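Local structure of cytochrome P450 (Bacillus megaterium, 5L92) at residues I16-W28 with L384-K396. The protein binds heme and corticosterone and oxidises steroids, probably as a monooxygenase of the cytochrome P450 family. Numbering follows the deposited sequence.
Sequences IQTKEERFNPFSW and LKPIESTFVYGLK. With C0R (corticosterone), chain D.
Phe23 slides its ring between Tyr393 on one face and Leu395 on the other. The two aromatic rings lie almost parallel, 7° apart, but are shifted past each other with little overlap, centroids 4.5 Å apart; the slide sets the Tyr393 hydroxyl over the middle of the Phe23 ring. From the opposite face a CH-pi contact is made by Leu395, whose CD2 stands 3.6 Å from the Phe23 ring centroid. CG anti to the backbone N (chi1 -160°) turns the Phe23 ring toward the loop. Its backbone also takes part: Tyr393 OH donates to Phe23 O over 2.5 Å, the oxygen lying at the edge of the tyrosine ring and the donor tilted 23° from the carbonyl plane. Arg286 is hydrogen-bonded to the same hydroxyl and to Asn24 OD1, and Tyr256 of helix 247-260 meets the Phe23 ring edge-to-face. Phe26 adds its ring obliquely from the far side of the tyrosine, CZ lying 3.8 Å from Tyr393 OH.

In the cytochrome P450 fold this joins the N-terminal helical turn 19-22 to the loop between strands 377-378 and 399-401. The same loop carries Phe391 into the steroid pocket, where the C18 methyl of corticosterone sits over the centre of its ring.

Along the helical turn, Pro386 presses CG against Phe23 CB at 3.9 Å and CD against Lys19 CB, the lysine chain crossing at about a right angle. Leu384 forks, CD1 to Phe23 and CD2 to Glu20. Arg22, kinked midway along its chain, brings NH1 to 3.5 Å from Ile387 O, near the guanidinium plane. Glu388 OE2 instead hangs over a guanidinium face, 3.9 Å from Arg22 NH2, a long, purely electrostatic salt bridge, since the N-H bonds lie in a plane well off the oxygen.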
loop_
_atom_site.group_PDB
_atom_site.type_symbol
_atom_site.label_atom_id
_atom_site.label_comp_id
_atom_site.label_asym_id
_atom_site.label_seq_id
_atom_site.Cartn_x
_atom_site.Cartn_y
_atom_site.Cartn_z
ATOM N N ILE A 16 -6.820 -14.750 -21.193
ATOM C CA ILE A 16 -5.530 -14.098 -20.995
ATOM C C ILE A 16 -5.749 -12.642 -20.614
ATOM O O ILE A 16 -6.820 -12.074 -20.837
ATOM C CB ILE A 16 -4.628 -14.198 -22.275
ATOM C CG1 ILE A 16 -4.220 -15.653 -22.571
ATOM C CG2 ILE A 16 -3.382 -13.306 -22.170
ATOM C CD1 ILE A 16 -3.564 -15.892 -23.934
ATOM N N GLN A 17 -4.732 -12.074 -19.977
ATOM C CA GLN A 17 -4.436 -10.648 -20.060
ATOM C C GLN A 17 -2.929 -10.539 -19.891
ATOM O O GLN A 17 -2.391 -10.986 -18.872
ATOM C CB GLN A 17 -5.179 -9.831 -18.998
ATOM C CG GLN A 17 -5.176 -10.461 -17.605
ATOM C CD GLN A 17 -5.574 -9.474 -16.517
ATOM O OE1 GLN A 17 -5.712 -8.272 -16.763
ATOM N NE2 GLN A 17 -5.748 -9.978 -15.308
ATOM N N THR A 18 -2.247 -9.998 -20.901
ATOM C CA THR A 18 -0.793 -9.936 -20.847
ATOM C C THR A 18 -0.342 -9.083 -19.661
ATOM O O THR A 18 -1.137 -8.441 -18.967
ATOM C CB THR A 18 -0.206 -9.364 -22.139
ATOM O OG1 THR A 18 -0.781 -8.076 -22.407
ATOM C CG2 THR A 18 -0.443 -10.308 -23.322
ATOM N N LYS A 19 0.969 -9.089 -19.434
ATOM C CA LYS A 19 1.538 -8.273 -18.374
ATOM C C LYS A 19 1.156 -6.817 -18.568
ATOM O O LYS A 19 0.692 -6.146 -17.636
ATOM C CB LYS A 19 3.054 -8.453 -18.370
ATOM C CG LYS A 19 3.466 -9.822 -17.878
ATOM C CD LYS A 19 4.938 -10.078 -18.099
ATOM C CE LYS A 19 5.489 -11.044 -17.045
ATOM N NZ LYS A 19 4.865 -12.398 -17.075
ATOM N N GLU A 20 1.292 -6.336 -19.804
ATOM C CA GLU A 20 1.096 -4.925 -20.112
ATOM C C GLU A 20 -0.348 -4.509 -19.882
ATOM O O GLU A 20 -0.612 -3.392 -19.421
ATOM C CB GLU A 20 1.506 -4.630 -21.561
ATOM C CG GLU A 20 2.986 -4.918 -21.897
ATOM C CD GLU A 20 3.375 -6.414 -21.789
ATOM O OE1 GLU A 20 2.680 -7.272 -22.404
ATOM O OE2 GLU A 20 4.354 -6.729 -21.061
ATOM N N GLU A 21 -1.303 -5.391 -20.182
ATOM C CA GLU A 21 -2.698 -5.067 -19.899
ATOM C C GLU A 21 -2.967 -5.076 -18.396
ATOM O O GLU A 21 -3.603 -4.157 -17.875
ATOM C CB GLU A 21 -3.630 -6.019 -20.659
ATOM C CG GLU A 21 -3.725 -5.627 -22.140
ATOM C CD GLU A 21 -4.261 -6.724 -23.061
ATOM O OE1 GLU A 21 -4.349 -7.902 -22.631
ATOM O OE2 GLU A 21 -4.591 -6.391 -24.229
ATOM N N ARG A 22 -2.454 -6.082 -17.676
ATOM C CA ARG A 22 -2.550 -6.086 -16.213
ATOM C C ARG A 22 -1.987 -4.812 -15.581
ATOM O O ARG A 22 -2.528 -4.302 -14.597
ATOM C CB ARG A 22 -1.811 -7.298 -15.637
ATOM C CG ARG A 22 -2.393 -8.645 -16.022
ATOM C CD ARG A 22 -1.447 -9.790 -15.639
ATOM N NE ARG A 22 -1.891 -10.503 -14.444
ATOM C CZ ARG A 22 -1.425 -10.321 -13.210
ATOM N NH1 ARG A 22 -0.456 -9.411 -12.953
ATOM N NH2 ARG A 22 -1.947 -11.068 -12.218
ATOM N N PHE A 23 -0.872 -4.311 -16.084
ATOM C CA PHE A 23 -0.327 -3.104 -15.490
ATOM C C PHE A 23 -0.985 -1.838 -16.015
ATOM O O PHE A 23 -0.661 -0.749 -15.545
ATOM C CB PHE A 23 1.178 -3.033 -15.730
ATOM C CG PHE A 23 1.903 -2.109 -14.793
ATOM C CD1 PHE A 23 1.834 -2.289 -13.426
ATOM C CD2 PHE A 23 2.684 -1.092 -15.285
ATOM C CE1 PHE A 23 2.533 -1.426 -12.535
ATOM C CE2 PHE A 23 3.388 -0.235 -14.417
ATOM C CZ PHE A 23 3.311 -0.423 -13.034
ATOM N N ASN A 24 -1.895 -1.946 -16.971
ATOM C CA ASN A 24 -2.598 -0.787 -17.519
ATOM C C ASN A 24 -4.086 -1.129 -17.611
ATOM O O ASN A 24 -4.643 -1.344 -18.695
ATOM C CB ASN A 24 -1.993 -0.352 -18.857
ATOM C CG ASN A 24 -0.536 0.137 -18.710
ATOM O OD1 ASN A 24 -0.284 1.257 -18.268
ATOM N ND2 ASN A 24 0.417 -0.719 -19.054
ATOM N N PRO A 25 -4.756 -1.184 -16.464
ATOM C CA PRO A 25 -6.200 -1.435 -16.428
ATOM C C PRO A 25 -7.058 -0.220 -16.753
ATOM O O PRO A 25 -8.292 -0.320 -16.703
ATOM C CB PRO A 25 -6.424 -1.878 -14.968
ATOM C CG PRO A 25 -5.352 -1.115 -14.191
ATOM C CD PRO A 25 -4.163 -1.067 -15.115
ATOM N N PHE A 26 -6.458 0.906 -17.136
ATOM C CA PHE A 26 -7.200 2.166 -17.135
ATOM C C PHE A 26 -8.189 2.300 -18.292
ATOM O O PHE A 26 -9.184 3.005 -18.135
ATOM C CB PHE A 26 -6.207 3.335 -17.101
ATOM C CG PHE A 26 -5.133 3.152 -16.025
ATOM C CD1 PHE A 26 -5.459 3.247 -14.707
ATOM C CD2 PHE A 26 -3.831 2.850 -16.367
ATOM C CE1 PHE A 26 -4.494 3.064 -13.719
ATOM C CE2 PHE A 26 -2.878 2.671 -15.392
ATOM C CZ PHE A 26 -3.222 2.755 -14.073
ATOM N N SER A 27 -7.986 1.608 -19.405
ATOM C CA SER A 27 -9.000 1.625 -20.463
ATOM C C SER A 27 -10.273 0.910 -20.018
ATOM O O SER A 27 -11.387 1.377 -20.289
ATOM C CB SER A 27 -8.444 0.987 -21.739
ATOM O OG SER A 27 -7.545 1.869 -22.361
ATOM N N TRP A 28 -10.117 -0.213 -19.323
ATOM C CA TRP A 28 -11.243 -0.909 -18.710
ATOM C C TRP A 28 -11.996 -0.024 -17.722
ATOM O O TRP A 28 -13.235 0.068 -17.777
ATOM C CB TRP A 28 -10.752 -2.159 -18.000
ATOM C CG TRP A 28 -11.868 -2.964 -17.337
ATOM C CD1 TRP A 28 -13.001 -3.458 -17.949
ATOM C CD2 TRP A 28 -11.973 -3.338 -15.947
ATOM N NE1 TRP A 28 -13.787 -4.124 -17.025
ATOM C CE2 TRP A 28 -13.180 -4.067 -15.796
ATOM C CE3 TRP A 28 -11.166 -3.137 -14.820
ATOM C CZ2 TRP A 28 -13.572 -4.621 -14.579
ATOM C CZ3 TRP A 28 -11.565 -3.677 -13.611
ATOM C CH2 TRP A 28 -12.767 -4.400 -13.499
ATOM N N LEU A 384 9.017 -5.518 -18.149
ATOM C CA LEU A 384 7.841 -5.176 -17.353
ATOM C C LEU A 384 7.345 -6.436 -16.637
ATOM O O LEU A 384 6.925 -7.411 -17.280
ATOM C CB LEU A 384 6.758 -4.577 -18.255
ATOM C CG LEU A 384 5.525 -4.061 -17.539
ATOM C CD1 LEU A 384 5.826 -2.764 -16.832
ATOM C CD2 LEU A 384 4.342 -3.920 -18.490
ATOM N N LYS A 385 7.392 -6.433 -15.309
ATOM C CA LYS A 385 6.977 -7.596 -14.514
ATOM C C LYS A 385 6.042 -7.157 -13.396
ATOM O O LYS A 385 6.468 -7.010 -12.242
ATOM C CB LYS A 385 8.185 -8.347 -13.952
ATOM C CG LYS A 385 9.192 -8.740 -15.017
ATOM C CD LYS A 385 10.208 -9.681 -14.437
ATOM C CE LYS A 385 11.330 -9.962 -15.386
ATOM N NZ LYS A 385 12.488 -10.542 -14.651
ATOM N N PRO A 386 4.750 -6.997 -13.697
ATOM C CA PRO A 386 3.796 -6.564 -12.671
ATOM C C PRO A 386 3.630 -7.597 -11.570
ATOM O O PRO A 386 3.592 -8.797 -11.819
ATOM C CB PRO A 386 2.488 -6.386 -13.442
ATOM C CG PRO A 386 2.843 -6.513 -14.890
ATOM C CD PRO A 386 4.074 -7.325 -14.960
ATOM N N ILE A 387 3.483 -7.109 -10.342
ATOM C CA ILE A 387 3.178 -8.005 -9.237
ATOM C C ILE A 387 1.845 -8.707 -9.503
ATOM O O ILE A 387 0.878 -8.094 -9.975
ATOM C CB ILE A 387 3.144 -7.223 -7.918
ATOM C CG1 ILE A 387 4.535 -6.616 -7.624
ATOM C CG2 ILE A 387 2.704 -8.163 -6.769
ATOM C CD1 ILE A 387 4.536 -5.319 -6.756
ATOM N N GLU A 388 1.800 -10.004 -9.207
ATOM C CA GLU A 388 0.591 -10.811 -9.376
ATOM C C GLU A 388 -0.242 -10.654 -8.109
ATOM O O GLU A 388 -0.139 -11.437 -7.161
ATOM C CB GLU A 388 0.963 -12.264 -9.671
ATOM C CG GLU A 388 -0.184 -13.103 -10.188
ATOM C CD GLU A 388 0.291 -14.323 -10.969
ATOM O OE1 GLU A 388 0.741 -15.304 -10.328
ATOM O OE2 GLU A 388 0.219 -14.290 -12.225
ATOM N N SER A 389 -1.091 -9.630 -8.095
ATOM C CA SER A 389 -1.810 -9.288 -6.881
ATOM C C SER A 389 -2.976 -8.399 -7.251
ATOM O O SER A 389 -2.888 -7.612 -8.191
ATOM C CB SER A 389 -0.870 -8.569 -5.880
ATOM O OG SER A 389 -1.556 -8.036 -4.764
ATOM N N THR A 390 -4.080 -8.547 -6.528
ATOM C CA THR A 390 -5.128 -7.533 -6.594
ATOM C C THR A 390 -5.072 -6.584 -5.408
ATOM O O THR A 390 -5.680 -5.520 -5.462
ATOM C CB THR A 390 -6.551 -8.158 -6.681
ATOM O OG1 THR A 390 -6.974 -8.627 -5.407
ATOM C CG2 THR A 390 -6.596 -9.282 -7.620
ATOM N N PHE A 391 -4.348 -6.937 -4.340
ATOM C CA PHE A 391 -4.249 -6.047 -3.201
ATOM C C PHE A 391 -3.195 -4.950 -3.405
ATOM O O PHE A 391 -3.335 -3.859 -2.822
ATOM C CB PHE A 391 -3.924 -6.849 -1.933
ATOM C CG PHE A 391 -4.996 -7.802 -1.510
ATOM C CD1 PHE A 391 -6.246 -7.350 -1.113
ATOM C CD2 PHE A 391 -4.728 -9.166 -1.450
ATOM C CE1 PHE A 391 -7.221 -8.257 -0.673
ATOM C CE2 PHE A 391 -5.692 -10.073 -1.016
ATOM C CZ PHE A 391 -6.934 -9.623 -0.630
ATOM N N VAL A 392 -2.164 -5.191 -4.231
ATOM C CA VAL A 392 -1.162 -4.164 -4.508
ATOM C C VAL A 392 -0.886 -4.072 -6.006
ATOM O O VAL A 392 -1.124 -5.001 -6.773
ATOM C CB VAL A 392 0.153 -4.380 -3.720
ATOM C CG1 VAL A 392 -0.135 -4.354 -2.245
ATOM C CG2 VAL A 392 0.842 -5.676 -4.123
ATOM N N TYR A 393 -0.366 -2.919 -6.410
ATOM C CA TYR A 393 -0.186 -2.586 -7.812
ATOM C C TYR A 393 1.243 -2.060 -7.982
ATOM O O TYR A 393 1.615 -1.025 -7.422
ATOM C CB TYR A 393 -1.240 -1.568 -8.246
ATOM C CG TYR A 393 -0.967 -0.995 -9.619
ATOM C CD1 TYR A 393 -1.410 -1.641 -10.758
ATOM C CD2 TYR A 393 -0.256 0.185 -9.778
ATOM C CE1 TYR A 393 -1.160 -1.116 -12.048
ATOM C CE2 TYR A 393 -0.008 0.723 -11.059
ATOM C CZ TYR A 393 -0.469 0.059 -12.181
ATOM O OH TYR A 393 -0.192 0.578 -13.435
ATOM N N GLY A 394 2.075 -2.804 -8.686
ATOM C CA GLY A 394 3.457 -2.395 -8.773
ATOM C C GLY A 394 4.231 -3.370 -9.613
ATOM O O GLY A 394 3.667 -4.288 -10.211
ATOM N N LEU A 395 5.533 -3.150 -9.651
ATOM C CA LEU A 395 6.443 -4.000 -10.398
ATOM C C LEU A 395 7.319 -4.814 -9.460
ATOM O O LEU A 395 7.708 -4.354 -8.398
ATOM C CB LEU A 395 7.308 -3.152 -11.310
ATOM C CG LEU A 395 6.497 -2.279 -12.252
ATOM C CD1 LEU A 395 7.460 -1.418 -13.044
ATOM C CD2 LEU A 395 5.617 -3.122 -13.203
ATOM N N LYS A 396 7.670 -6.014 -9.902
ATOM C CA LYS A 396 8.540 -6.886 -9.126
ATOM C C LYS A 396 10.012 -6.521 -9.263
ATOM O O LYS A 396 10.808 -6.834 -8.366
ATOM C CB LYS A 396 8.331 -8.326 -9.572
ATOM C CG LYS A 396 6.838 -8.795 -9.449
ATOM C CD LYS A 396 6.559 -10.079 -10.203
ATOM C CE LYS A 396 7.494 -11.191 -9.793
ATOM N NZ LYS A 396 7.598 -11.327 -8.310
HETATM C C1 C0R D . -3.302 -2.277 2.490
HETATM C C2 C0R D . -2.645 -0.886 2.557
HETATM C C3 C0R D . -1.628 -0.666 3.770
HETATM C C4 C0R D . -0.917 -1.983 4.360
HETATM C C5 C0R D . -1.386 -3.355 3.872
HETATM C C6 C0R D . -0.652 -4.655 4.399
HETATM C C7 C0R D . -1.768 -5.734 4.885
HETATM C C8 C0R D . -2.818 -5.980 3.817
HETATM C C9 C0R D . -3.502 -4.653 3.272
HETATM C C10 C0R D . -2.528 -3.508 2.819
HETATM C C11 C0R D . -4.639 -5.060 2.209
HETATM C C12 C0R D . -5.673 -6.175 2.838
HETATM C C13 C0R D . -5.004 -7.436 3.340
HETATM C C14 C0R D . -3.822 -6.998 4.391
HETATM C C15 C0R D . -3.295 -8.163 4.763
HETATM C C16 C0R D . -4.581 -9.132 4.908
HETATM C C17 C0R D . -5.786 -8.231 4.113
HETATM C C18 C0R D . -4.411 -8.257 2.146
HETATM C C19 C0R D . -1.733 -3.893 1.550
HETATM C C20 C0R D . -6.799 -9.160 3.388
HETATM C C21 C0R D . -8.313 -8.901 3.425
HETATM O O1 C0R D . -1.251 0.408 4.228
HETATM O O2 C0R D . -4.089 -5.540 1.098
HETATM O O3 C0R D . -6.388 -10.138 2.774
HETATM O O4 C0R D . -8.912 -9.810 2.507
#